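Local coordinates for protein paraflagellar rod component (Trypanosoma brucei, PDB 2Q0X) that is of unknown function but adopts the alpha/beta-hydrolase fold and is named as a component of the trypanosome paraflagellar rod, at residues A[133-141]-A[287-298]. Residues are numbered along the deposited sequence; the frame is centred on the assembly and turned at random.
Sequences SSITRVILH and ILQFLADEDEFR
Ile139 and Arg137, alternate residues on one side of strand 135-141, pack on Phe290 of helix 287-298. The closest apolar approach is Ile139 CG1 to Phe290 CE1 at 3.8 Å, the two side chains running antiparallel alongside each other. With its CG anti to the backbone N, Phe290 turns its outer ring carbons to the strand, and Arg137 CG lies 4.0 Å from Phe290 CE1. Ile287 CG2 reaches Ile139 CD1 at right angles, while Leu291 CD2 touches Arg137 CG. The helix runs nearly antiparallel to the strand, at 150°, and is the C-terminal helix of an alpha/beta-hydrolase fold covering one face of the central sheet; helix 119-128 packs on Val138 and Leu140 from the other. Beyond the apolar part, the bent Arg137 chain lays its guanidinium along the helix, one face on Glu294 CB. Arg137 NH1 makes a salt bridge to Asp295 OD1 (3.1 Å) whose hydrogen bond is weak, well bent at 134°; Arg137 NH2 makes a long, weak bond to Glu294 O (3.4 Å), and NE folds back weakly onto Thr136 O. At the more open end, NH2 of exposed Arg298 lies over the opposite face, the guanidinium planes 34° apart; Arg298 NE and Arg137 NH2, 3.3 Å apart, are two donors without a hydrogen bond. Asp295 OD1, also paired with Arg39, faces Arg298 NH1 (3.5 Å) well out of the guanidinium plane, by charge alone, and probably offsets this closeness of like charges, as does Glu109, which bridges to Arg298 and hydrogen-bonds Thr136 OG1.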
loop_
_atom_site.group_PDB
_atom_site.type_symbol
_atom_site.label_atom_id
_atom_site.label_comp_id
_atom_site.label_asym_id
_atom_site.label_seq_id
_atom_site.Cartn_x
_atom_site.Cartn_y
_atom_site.Cartn_z
ATOM N N SER A 133 25.321 -0.249 13.549
ATOM C CA SER A 133 25.824 0.699 14.559
ATOM C C SER A 133 24.872 1.859 14.819
ATOM O O SER A 133 24.904 2.476 15.877
ATOM C CB SER A 133 27.197 1.264 14.162
ATOM O OG SER A 133 28.179 0.232 14.101
ATOM N N SER A 134 24.036 2.169 13.838
ATOM C CA SER A 134 23.077 3.250 13.961
ATOM C C SER A 134 21.687 2.793 14.460
ATOM O O SER A 134 20.825 3.621 14.773
ATOM C CB SER A 134 23.012 4.003 12.627
ATOM O OG SER A 134 24.294 4.561 12.329
ATOM N N ILE A 135 21.467 1.481 14.560
ATOM C CA ILE A 135 20.202 0.949 15.084
ATOM C C ILE A 135 20.374 0.728 16.605
ATOM O O ILE A 135 20.990 -0.251 17.043
ATOM C CB ILE A 135 19.782 -0.335 14.313
ATOM C CG1 ILE A 135 19.628 -0.006 12.815
ATOM C CG2 ILE A 135 18.478 -0.931 14.895
ATOM C CD1 ILE A 135 19.486 -1.208 11.888
ATOM N N THR A 136 19.893 1.676 17.407
ATOM C CA THR A 136 20.258 1.746 18.831
ATOM C C THR A 136 19.178 1.229 19.781
ATOM O O THR A 136 19.417 1.043 20.968
ATOM C CB THR A 136 20.649 3.187 19.245
ATOM O OG1 THR A 136 19.604 4.081 18.885
ATOM C CG2 THR A 136 21.946 3.639 18.582
ATOM N N ARG A 137 17.989 1.002 19.256
ATOM C CA ARG A 137 16.871 0.497 20.048
ATOM C C ARG A 137 15.984 -0.274 19.130
ATOM O O ARG A 137 15.859 0.049 17.962
ATOM C CB ARG A 137 16.038 1.628 20.691
ATOM C CG ARG A 137 16.635 2.252 21.931
ATOM C CD ARG A 137 17.499 3.449 21.589
ATOM N NE ARG A 137 18.680 3.574 22.469
ATOM C CZ ARG A 137 18.777 4.446 23.454
ATOM N NH1 ARG A 137 17.773 5.249 23.732
ATOM N NH2 ARG A 137 19.869 4.525 24.159
ATOM N N VAL A 138 15.369 -1.307 19.681
ATOM C CA VAL A 138 14.400 -2.090 18.966
ATOM C C VAL A 138 13.133 -2.195 19.820
ATOM O O VAL A 138 13.195 -2.415 21.022
ATOM C CB VAL A 138 14.966 -3.483 18.593
ATOM C CG1 VAL A 138 13.916 -4.316 17.925
ATOM C CG2 VAL A 138 16.236 -3.336 17.664
ATOM N N ILE A 139 11.984 -2.020 19.178
ATOM C CA ILE A 139 10.688 -2.186 19.824
ATOM C C ILE A 139 9.870 -3.147 18.982
ATOM O O ILE A 139 9.655 -2.896 17.809
ATOM C CB ILE A 139 9.909 -0.823 19.929
ATOM C CG1 ILE A 139 10.720 0.232 20.690
ATOM C CG2 ILE A 139 8.510 -1.052 20.529
ATOM C CD1 ILE A 139 10.481 1.688 20.227
ATOM N N LEU A 140 9.391 -4.223 19.588
ATOM C CA LEU A 140 8.605 -5.199 18.858
ATOM C C LEU A 140 7.288 -5.448 19.567
ATOM O O LEU A 140 7.249 -5.669 20.772
ATOM C CB LEU A 140 9.367 -6.520 18.703
ATOM C CG LEU A 140 10.795 -6.475 18.141
ATOM C CD1 LEU A 140 11.480 -7.832 18.259
ATOM C CD2 LEU A 140 10.808 -5.968 16.752
ATOM N N HIS A 141 6.209 -5.418 18.796
ATOM C CA HIS A 141 4.872 -5.729 19.301
ATOM C C HIS A 141 4.398 -7.008 18.670
ATOM O O HIS A 141 4.575 -7.225 17.465
ATOM C CB HIS A 141 3.871 -4.594 19.038
ATOM C CG HIS A 141 2.501 -4.849 19.601
ATOM N ND1 HIS A 141 1.587 -5.677 18.985
ATOM C CD2 HIS A 141 1.902 -4.405 20.731
ATOM C CE1 HIS A 141 0.480 -5.719 19.703
ATOM N NE2 HIS A 141 0.648 -4.962 20.772
ATOM N N ILE A 287 6.412 3.133 25.259
ATOM C CA ILE A 287 7.407 3.480 24.247
ATOM C C ILE A 287 8.229 4.687 24.697
ATOM O O ILE A 287 9.442 4.663 24.605
ATOM C CB ILE A 287 6.757 3.732 22.864
ATOM C CG1 ILE A 287 6.263 2.412 22.289
ATOM C CG2 ILE A 287 7.742 4.378 21.877
ATOM C CD1 ILE A 287 5.332 2.568 21.098
ATOM N N LEU A 288 7.560 5.727 25.181
ATOM C CA LEU A 288 8.230 6.946 25.648
ATOM C C LEU A 288 9.168 6.681 26.832
ATOM O O LEU A 288 10.279 7.196 26.858
ATOM C CB LEU A 288 7.202 8.003 26.059
ATOM C CG LEU A 288 6.583 8.864 24.950
ATOM C CD1 LEU A 288 5.500 9.747 25.553
ATOM C CD2 LEU A 288 7.647 9.711 24.270
ATOM N N GLN A 289 8.688 5.907 27.806
ATOM C CA GLN A 289 9.444 5.580 29.021
ATOM C C GLN A 289 10.653 4.703 28.689
ATOM O O GLN A 289 11.722 4.885 29.230
ATOM C CB GLN A 289 8.531 4.877 30.037
ATOM C CG GLN A 289 9.193 4.541 31.397
ATOM C CD GLN A 289 9.248 5.732 32.358
ATOM O OE1 GLN A 289 9.091 6.895 31.961
ATOM N NE2 GLN A 289 9.472 5.437 33.644
ATOM N N PHE A 290 10.473 3.758 27.780
ATOM C CA PHE A 290 11.574 2.942 27.283
ATOM C C PHE A 290 12.659 3.801 26.622
ATOM O O PHE A 290 13.829 3.688 26.932
ATOM C CB PHE A 290 11.037 1.915 26.275
ATOM C CG PHE A 290 12.110 1.205 25.505
ATOM C CD1 PHE A 290 12.283 1.437 24.156
ATOM C CD2 PHE A 290 12.951 0.309 26.135
ATOM C CE1 PHE A 290 13.291 0.773 23.438
ATOM C CE2 PHE A 290 13.956 -0.338 25.418
ATOM C CZ PHE A 290 14.104 -0.099 24.066
ATOM N N LEU A 291 12.261 4.655 25.701
ATOM C CA LEU A 291 13.219 5.512 25.016
ATOM C C LEU A 291 13.914 6.452 26.006
ATOM O O LEU A 291 15.130 6.626 25.939
ATOM C CB LEU A 291 12.554 6.287 23.866
ATOM C CG LEU A 291 12.097 5.417 22.671
ATOM C CD1 LEU A 291 11.311 6.265 21.665
ATOM C CD2 LEU A 291 13.268 4.701 21.967
ATOM N N ALA A 292 13.143 7.015 26.938
ATOM C CA ALA A 292 13.673 7.910 27.961
ATOM C C ALA A 292 14.639 7.183 28.909
ATOM O O ALA A 292 15.751 7.658 29.154
ATOM C CB ALA A 292 12.523 8.557 28.754
ATOM N N ASP A 293 14.215 6.040 29.440
ATOM C CA ASP A 293 15.049 5.288 30.384
ATOM C C ASP A 293 16.379 4.843 29.766
ATOM O O ASP A 293 17.415 4.868 30.434
ATOM C CB ASP A 293 14.308 4.069 30.947
ATOM C CG ASP A 293 13.227 4.434 31.967
ATOM O OD1 ASP A 293 13.212 5.555 32.527
ATOM O OD2 ASP A 293 12.381 3.559 32.223
ATOM N N GLU A 294 16.361 4.451 28.495
ATOM C CA GLU A 294 17.595 4.006 27.840
ATOM C C GLU A 294 18.556 5.161 27.561
ATOM O O GLU A 294 19.763 4.944 27.555
ATOM C CB GLU A 294 17.296 3.238 26.546
ATOM C CG GLU A 294 16.528 1.949 26.752
ATOM C CD GLU A 294 17.185 0.995 27.747
ATOM O OE1 GLU A 294 18.421 0.965 27.837
ATOM O OE2 GLU A 294 16.454 0.252 28.430
ATOM N N ASP A 295 18.018 6.361 27.305
ATOM C CA ASP A 295 18.834 7.577 27.216
ATOM C C ASP A 295 19.545 7.850 28.543
ATOM O O ASP A 295 20.704 8.248 28.551
ATOM C CB ASP A 295 17.985 8.823 26.909
ATOM C CG ASP A 295 17.443 8.859 25.495
ATOM O OD1 ASP A 295 18.029 8.258 24.576
ATOM O OD2 ASP A 295 16.418 9.535 25.307
ATOM N N GLU A 296 18.814 7.679 29.648
ATOM C CA GLU A 296 19.342 7.897 30.994
ATOM C C GLU A 296 20.441 6.899 31.268
ATOM O O GLU A 296 21.531 7.281 31.676
ATOM C CB GLU A 296 18.252 7.753 32.094
ATOM N N PHE A 297 20.163 5.623 31.028
ATOM C CA PHE A 297 21.164 4.596 31.254
ATOM C C PHE A 297 22.437 4.886 30.477
ATOM O O PHE A 297 23.524 4.783 31.028
ATOM C CB PHE A 297 20.668 3.191 30.907
ATOM C CG PHE A 297 21.678 2.125 31.221
ATOM C CD1 PHE A 297 21.796 1.627 32.515
ATOM C CD2 PHE A 297 22.550 1.657 30.239
ATOM C CE1 PHE A 297 22.759 0.648 32.828
ATOM C CE2 PHE A 297 23.507 0.684 30.532
ATOM C CZ PHE A 297 23.615 0.178 31.832
ATOM N N ARG A 298 22.306 5.253 29.203
ATOM C CA ARG A 298 23.496 5.495 28.371
ATOM C C ARG A 298 24.326 6.698 28.865
ATOM O O ARG A 298 25.549 6.696 28.737
ATOM C CB ARG A 298 23.135 5.658 26.887
ATOM C CG ARG A 298 23.327 7.058 26.351
ATOM C CD ARG A 298 22.291 7.439 25.326
ATOM N NE ARG A 298 22.371 6.623 24.127
ATOM C CZ ARG A 298 21.765 6.922 22.981
ATOM N NH1 ARG A 298 21.040 8.033 22.868
ATOM N NH2 ARG A 298 21.892 6.105 21.939
#